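Local coordinates for protein estrogen receptor (Crassostrea gigas, PDB 4N1Y) that probably regulates transcription as a steroid-type nuclear receptor whose ligand-binding domain has become constitutively active, its hormone-controlled allosteric switch being vestigial, at residues A17-L22 with I53-N58; S24-G29 with K34-N39. All coordinates share one frame; numbering follows the deposited sequence.

How the contacts relate
Both contacts join the long loop after helix 7-15 to helix 34-56 of the ligand-binding domain. Contact 1 pairs the beginning of that loop with the end of the helix, and contact 2 pairs a later part of the loop with the helix's first turns, so loop and helix run in opposite senses. Their centres lie about 24 Å apart. The centre of contact 1 is about 11 Å from that of the chain, and the centre of contact 2 about 21 Å. Contact 1 is chiefly apolar, whereas contact 2 is built on imidazoles. Helix 34-56 probably corresponds to the helix that lines the hormone pocket in steroid receptors.

Contact 1 of 2, residues A17-L22 with I53-N58; sequences AALPVL and INWAKN
W55 receives both A17 and L19 near the end of helix 34-56, where the loop that follows helix 7-15 begins its course back along this helix. The surroundings are the layered, antiparallel helical sandwich of the nuclear-receptor ligand-binding domain. L19 also touches L52, and L22 reaches R47, E48 and H51. Helix 137-149 contributes Q144, which lies against both W55 and L19.

Within I53-N58 the indole does most of the work. W55 has its CG anti to the backbone N (chi1 163°), and the ring projects from the helix toward the loop. A broad aromatic suits this buried place because its face and its edge can serve different partners. Over one face comes a single methyl of L19: L19 CD1 sits 3.6 Å from the centroid of the five-membered ring of W55, a CH-pi contact only 23° off the ring normal. Offset toward the rim, L19 CD1 is 3.4 Å from W55 CG. In L19 the first torsion sets CG opposite the carbonyl carbon (chi1 -82°), and the branched end turns back to the ring although the CB leaves the backbone at a slant. Leucine thus offers a compact, apolar branch to the indole.

The backbone oxygen of A17 comes to the ring edge instead, near the ring plane and 3.0 Å from CD1 of W55. No hydrogen bond crosses this contact, and NE1 of W55 is 3.9 Å from A17 O. The methyl of A17 points at the helix end as well, with its CB 4.1 Å from CD1 of W55.

Three residues on, the exposed N58 closes the contact. A17 is small enough to lie directly beside it, CB against CB, with A17 CB 3.6 Å from N58 CB.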
loop_
_atom_site.group_PDB
_atom_site.type_symbol
_atom_site.label_atom_id
_atom_site.label_comp_id
_atom_site.label_asym_id
_atom_site.label_seq_id
_atom_site.Cartn_x
_atom_site.Cartn_y
_atom_site.Cartn_z
ATOM N N ALA B 17 16.813 -1.116 20.453
ATOM C CA ALA B 17 15.406 -1.331 20.741
ATOM C C ALA B 17 14.878 -2.421 19.830
ATOM O O ALA B 17 13.662 -2.609 19.702
ATOM C CB ALA B 17 14.624 -0.053 20.562
ATOM N N ALA B 18 15.811 -3.125 19.186
ATOM C CA ALA B 18 15.456 -4.212 18.288
ATOM C C ALA B 18 14.620 -5.252 19.016
ATOM O O ALA B 18 14.957 -5.707 20.114
ATOM C CB ALA B 18 16.700 -4.851 17.692
ATOM N N LEU B 19 13.526 -5.619 18.366
ATOM C CA LEU B 19 12.585 -6.607 18.860
ATOM C C LEU B 19 13.299 -7.933 19.126
ATOM O O LEU B 19 14.093 -8.377 18.298
ATOM C CB LEU B 19 11.471 -6.792 17.832
ATOM C CG LEU B 19 10.315 -5.789 17.804
ATOM C CD1 LEU B 19 10.794 -4.416 17.352
ATOM C CD2 LEU B 19 9.219 -6.282 16.875
ATOM N N PRO B 20 13.048 -8.572 20.281
ATOM C CA PRO B 20 13.707 -9.875 20.359
ATOM C C PRO B 20 12.895 -10.848 19.528
ATOM O O PRO B 20 11.763 -10.512 19.183
ATOM C CB PRO B 20 13.635 -10.210 21.844
ATOM C CG PRO B 20 12.329 -9.579 22.277
ATOM C CD PRO B 20 12.172 -8.320 21.441
ATOM N N VAL B 21 13.415 -12.029 19.221
ATOM C CA VAL B 21 12.588 -13.001 18.518
ATOM C C VAL B 21 11.874 -13.894 19.510
ATOM O O VAL B 21 12.478 -14.437 20.432
ATOM C CB VAL B 21 13.376 -13.832 17.520
ATOM C CG1 VAL B 21 12.659 -13.795 16.171
ATOM C CG2 VAL B 21 14.781 -13.285 17.390
ATOM N N LEU B 22 10.578 -14.054 19.291
ATOM C CA LEU B 22 9.728 -14.789 20.213
ATOM C C LEU B 22 9.462 -16.212 19.743
ATOM O O LEU B 22 9.282 -16.468 18.555
ATOM C CB LEU B 22 8.404 -14.052 20.411
ATOM C CG LEU B 22 8.517 -12.653 21.017
ATOM C CD1 LEU B 22 7.203 -11.934 20.856
ATOM C CD2 LEU B 22 8.943 -12.691 22.480
ATOM N N ILE B 53 4.729 -1.981 20.527
ATOM C CA ILE B 53 4.321 -0.846 21.325
ATOM C C ILE B 53 5.463 -0.283 22.177
ATOM O O ILE B 53 5.660 0.940 22.264
ATOM C CB ILE B 53 3.154 -1.268 22.209
ATOM C CG1 ILE B 53 1.978 -1.653 21.312
ATOM C CG2 ILE B 53 2.835 -0.195 23.264
ATOM C CD1 ILE B 53 0.832 -2.287 22.052
ATOM N N ASN B 54 6.210 -1.180 22.814
ATOM C CA ASN B 54 7.340 -0.770 23.639
ATOM C C ASN B 54 8.444 -0.235 22.738
ATOM O O ASN B 54 9.149 0.730 23.052
ATOM C CB ASN B 54 7.846 -1.947 24.472
ATOM C CG ASN B 54 6.891 -2.319 25.597
ATOM O OD1 ASN B 54 5.973 -1.563 25.922
ATOM N ND2 ASN B 54 7.118 -3.478 26.214
ATOM N N TRP B 55 8.561 -0.879 21.593
ATOM C CA TRP B 55 9.556 -0.539 20.614
ATOM C C TRP B 55 9.287 0.814 19.977
ATOM O O TRP B 55 10.204 1.608 19.788
ATOM C CB TRP B 55 9.588 -1.628 19.547
ATOM C CG TRP B 55 10.263 -1.208 18.329
ATOM C CD1 TRP B 55 11.599 -1.196 18.092
ATOM C CD2 TRP B 55 9.635 -0.677 17.171
ATOM N NE1 TRP B 55 11.846 -0.714 16.835
ATOM C CE2 TRP B 55 10.654 -0.383 16.248
ATOM C CE3 TRP B 55 8.303 -0.433 16.820
ATOM C CZ2 TRP B 55 10.388 0.148 14.987
ATOM C CZ3 TRP B 55 8.037 0.095 15.564
ATOM C CH2 TRP B 55 9.083 0.381 14.661
ATOM N N ALA B 56 8.025 1.075 19.655
ATOM C CA ALA B 56 7.636 2.322 19.002
ATOM C C ALA B 56 8.086 3.539 19.803
ATOM O O ALA B 56 8.599 4.521 19.249
ATOM C CB ALA B 56 6.140 2.364 18.796
ATOM N N LYS B 57 7.927 3.450 21.116
ATOM C CA LYS B 57 8.228 4.570 21.988
ATOM C C LYS B 57 9.724 4.893 21.919
ATOM O O LYS B 57 10.167 5.978 22.321
ATOM C CB LYS B 57 7.758 4.255 23.409
ATOM C CG LYS B 57 6.255 4.005 23.422
ATOM C CD LYS B 57 5.691 3.708 24.793
ATOM C CE LYS B 57 4.187 3.494 24.685
ATOM N NZ LYS B 57 3.558 3.102 25.974
ATOM N N ASN B 58 10.490 3.966 21.352
ATOM C CA ASN B 58 11.914 4.184 21.170
ATOM C C ASN B 58 12.225 4.823 19.834
ATOM O O ASN B 58 13.340 5.288 19.631
ATOM C CB ASN B 58 12.692 2.871 21.276
ATOM C CG ASN B 58 12.747 2.337 22.681
ATOM O OD1 ASN B 58 11.723 2.160 23.336
ATOM N ND2 ASN B 58 13.955 2.097 23.165
#

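Contact 2 of 2, residues S24-G29 with K34-N39; sequences SHHNHG and KVHLLN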
loop_
_atom_site.group_PDB
_atom_site.type_symbol
_atom_site.label_atom_id
_atom_site.label_comp_id
_atom_site.label_asym_id
_atom_site.label_seq_id
_atom_site.Cartn_x
_atom_site.Cartn_y
_atom_site.Cartn_z
ATOM N N SER B 24 7.042 -19.555 19.697
ATOM C CA SER B 24 5.587 -19.650 19.690
ATOM C C SER B 24 5.139 -20.613 20.778
ATOM O O SER B 24 3.997 -20.547 21.237
ATOM C CB SER B 24 5.044 -20.103 18.328
ATOM O OG SER B 24 5.504 -21.394 17.974
ATOM N N HIS B 25 6.053 -21.486 21.204
ATOM C CA HIS B 25 5.702 -22.624 22.058
ATOM C C HIS B 25 4.449 -23.351 21.570
ATOM O O HIS B 25 3.609 -23.794 22.357
ATOM C CB HIS B 25 5.552 -22.165 23.507
ATOM C CG HIS B 25 6.820 -21.632 24.093
ATOM N ND1 HIS B 25 7.135 -20.290 24.107
ATOM C CD2 HIS B 25 7.842 -22.268 24.714
ATOM C CE1 HIS B 25 8.310 -20.124 24.691
ATOM N NE2 HIS B 25 8.756 -21.307 25.073
ATOM N N HIS B 26 4.335 -23.468 20.254
ATOM C CA HIS B 26 3.227 -24.185 19.667
ATOM C C HIS B 26 3.355 -25.658 20.016
ATOM O O HIS B 26 4.460 -26.201 20.045
ATOM C CB HIS B 26 3.198 -24.009 18.153
ATOM C CG HIS B 26 2.115 -24.792 17.480
ATOM N ND1 HIS B 26 0.836 -24.303 17.316
ATOM C CD2 HIS B 26 2.101 -26.049 16.976
ATOM C CE1 HIS B 26 0.092 -25.209 16.712
ATOM N NE2 HIS B 26 0.835 -26.281 16.498
ATOM N N ASN B 27 2.225 -26.307 20.271
ATOM C CA ASN B 27 2.244 -27.725 20.604
ATOM C C ASN B 27 2.118 -28.537 19.326
ATOM O O ASN B 27 1.027 -28.689 18.770
ATOM C CB ASN B 27 1.119 -28.085 21.583
ATOM C CG ASN B 27 1.084 -29.577 21.926
ATOM O OD1 ASN B 27 2.095 -30.275 21.830
ATOM N ND2 ASN B 27 -0.086 -30.065 22.332
ATOM N N HIS B 28 3.253 -29.041 18.855
ATOM C CA HIS B 28 3.294 -29.809 17.622
ATOM C C HIS B 28 2.793 -31.230 17.879
ATOM O O HIS B 28 2.642 -32.029 16.955
ATOM C CB HIS B 28 4.713 -29.832 17.058
ATOM C CG HIS B 28 5.222 -28.486 16.647
ATOM N ND1 HIS B 28 4.847 -27.875 15.470
ATOM C CD2 HIS B 28 6.082 -27.636 17.255
ATOM C CE1 HIS B 28 5.453 -26.705 15.372
ATOM N NE2 HIS B 28 6.209 -26.536 16.442
ATOM N N GLY B 29 2.530 -31.537 19.145
ATOM C CA GLY B 29 2.026 -32.842 19.505
ATOM C C GLY B 29 0.608 -33.045 19.025
ATOM O O GLY B 29 0.168 -34.181 18.865
ATOM N N LYS B 34 -7.092 -25.870 11.597
ATOM C CA LYS B 34 -7.231 -24.439 11.382
ATOM C C LYS B 34 -7.219 -23.725 12.719
ATOM O O LYS B 34 -6.439 -22.790 12.937
ATOM C CB LYS B 34 -8.517 -24.125 10.621
ATOM C CG LYS B 34 -8.783 -22.647 10.462
ATOM C CD LYS B 34 -10.089 -22.376 9.733
ATOM C CE LYS B 34 -10.326 -20.873 9.603
ATOM N NZ LYS B 34 -11.704 -20.563 9.134
ATOM N N VAL B 35 -8.077 -24.190 13.621
ATOM C CA VAL B 35 -8.171 -23.614 14.949
ATOM C C VAL B 35 -6.855 -23.740 15.713
ATOM O O VAL B 35 -6.416 -22.774 16.341
ATOM C CB VAL B 35 -9.304 -24.265 15.752
ATOM C CG1 VAL B 35 -9.206 -23.894 17.216
ATOM C CG2 VAL B 35 -10.635 -23.829 15.191
ATOM N N HIS B 36 -6.202 -24.899 15.629
ATOM C CA HIS B 36 -4.978 -25.115 16.403
ATOM C C HIS B 36 -3.842 -24.191 16.008
ATOM O O HIS B 36 -3.177 -23.615 16.874
ATOM C CB HIS B 36 -4.489 -26.553 16.271
ATOM C CG HIS B 36 -3.332 -26.873 17.164
ATOM N ND1 HIS B 36 -3.325 -26.575 18.511
ATOM C CD2 HIS B 36 -2.138 -27.458 16.902
ATOM C CE1 HIS B 36 -2.178 -26.964 19.040
ATOM N NE2 HIS B 36 -1.441 -27.504 18.086
ATOM N N LEU B 37 -3.639 -24.025 14.705
ATOM C CA LEU B 37 -2.596 -23.135 14.216
ATOM C C LEU B 37 -2.928 -21.683 14.509
ATOM O O LEU B 37 -2.078 -20.931 14.992
ATOM C CB LEU B 37 -2.380 -23.311 12.711
ATOM C CG LEU B 37 -1.740 -24.604 12.199
ATOM C CD1 LEU B 37 -1.675 -24.598 10.686
ATOM C CD2 LEU B 37 -0.349 -24.760 12.778
ATOM N N LEU B 38 -4.158 -21.289 14.200
ATOM C CA LEU B 38 -4.572 -19.904 14.378
ATOM C C LEU B 38 -4.488 -19.419 15.818
ATOM O O LEU B 38 -4.181 -18.247 16.053
ATOM C CB LEU B 38 -5.997 -19.711 13.873
ATOM C CG LEU B 38 -6.148 -19.623 12.361
ATOM C CD1 LEU B 38 -7.603 -19.378 11.947
ATOM C CD2 LEU B 38 -5.234 -18.540 11.855
ATOM N N ASN B 39 -4.702 -20.304 16.791
ATOM C CA ASN B 39 -4.635 -19.840 18.174
ATOM C C ASN B 39 -3.181 -19.547 18.518
ATOM O O ASN B 39 -2.900 -18.602 19.252
ATOM C CB ASN B 39 -5.260 -20.851 19.176
ATOM C CG ASN B 39 -6.804 -20.793 19.224
ATOM O OD1 ASN B 39 -7.414 -19.779 18.894
ATOM N ND2 ASN B 39 -7.428 -21.887 19.653
#
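H26 sets its imidazole at a slant to that of H36, after an ST turn in which S24 OG accepts from H26 N. The ring planes stand at 52° with centroids 4.2 Å apart, and CE1 of H26 lies over one face of H36. Their NE2 atoms are close but not hydrogen-bonded. H26 ND1 instead bonds to S40 OG, one turn further along the helix, fixing the ring's rotation. CD2 of L37 adds an apolar touch, 4.0 Å from CE1 of H26.

Here the loop passes between the start of helix 34-56 and the small antiparallel sheet of the ligand-binding domain, whose L104 touches both H26 and H28.

N27 supplies the polar link through its backbone. H36 NE2 donates to N27 O over 2.8 Å, with a nearly straight 168° N-H...O angle, and the oxygen lies in the imidazole plane. Histidine suits both places, since a ring nitrogen can bond while the flat ring meets its neighbour; in H36 the CG, anti to the backbone N (chi1 -173°), extends NE2 to this carbonyl. The short N27 side chain curls back on its own loop: N27 OD1 accepts from G29 N at 3.0 Å, the donor above the amide plane, making an Asx turn.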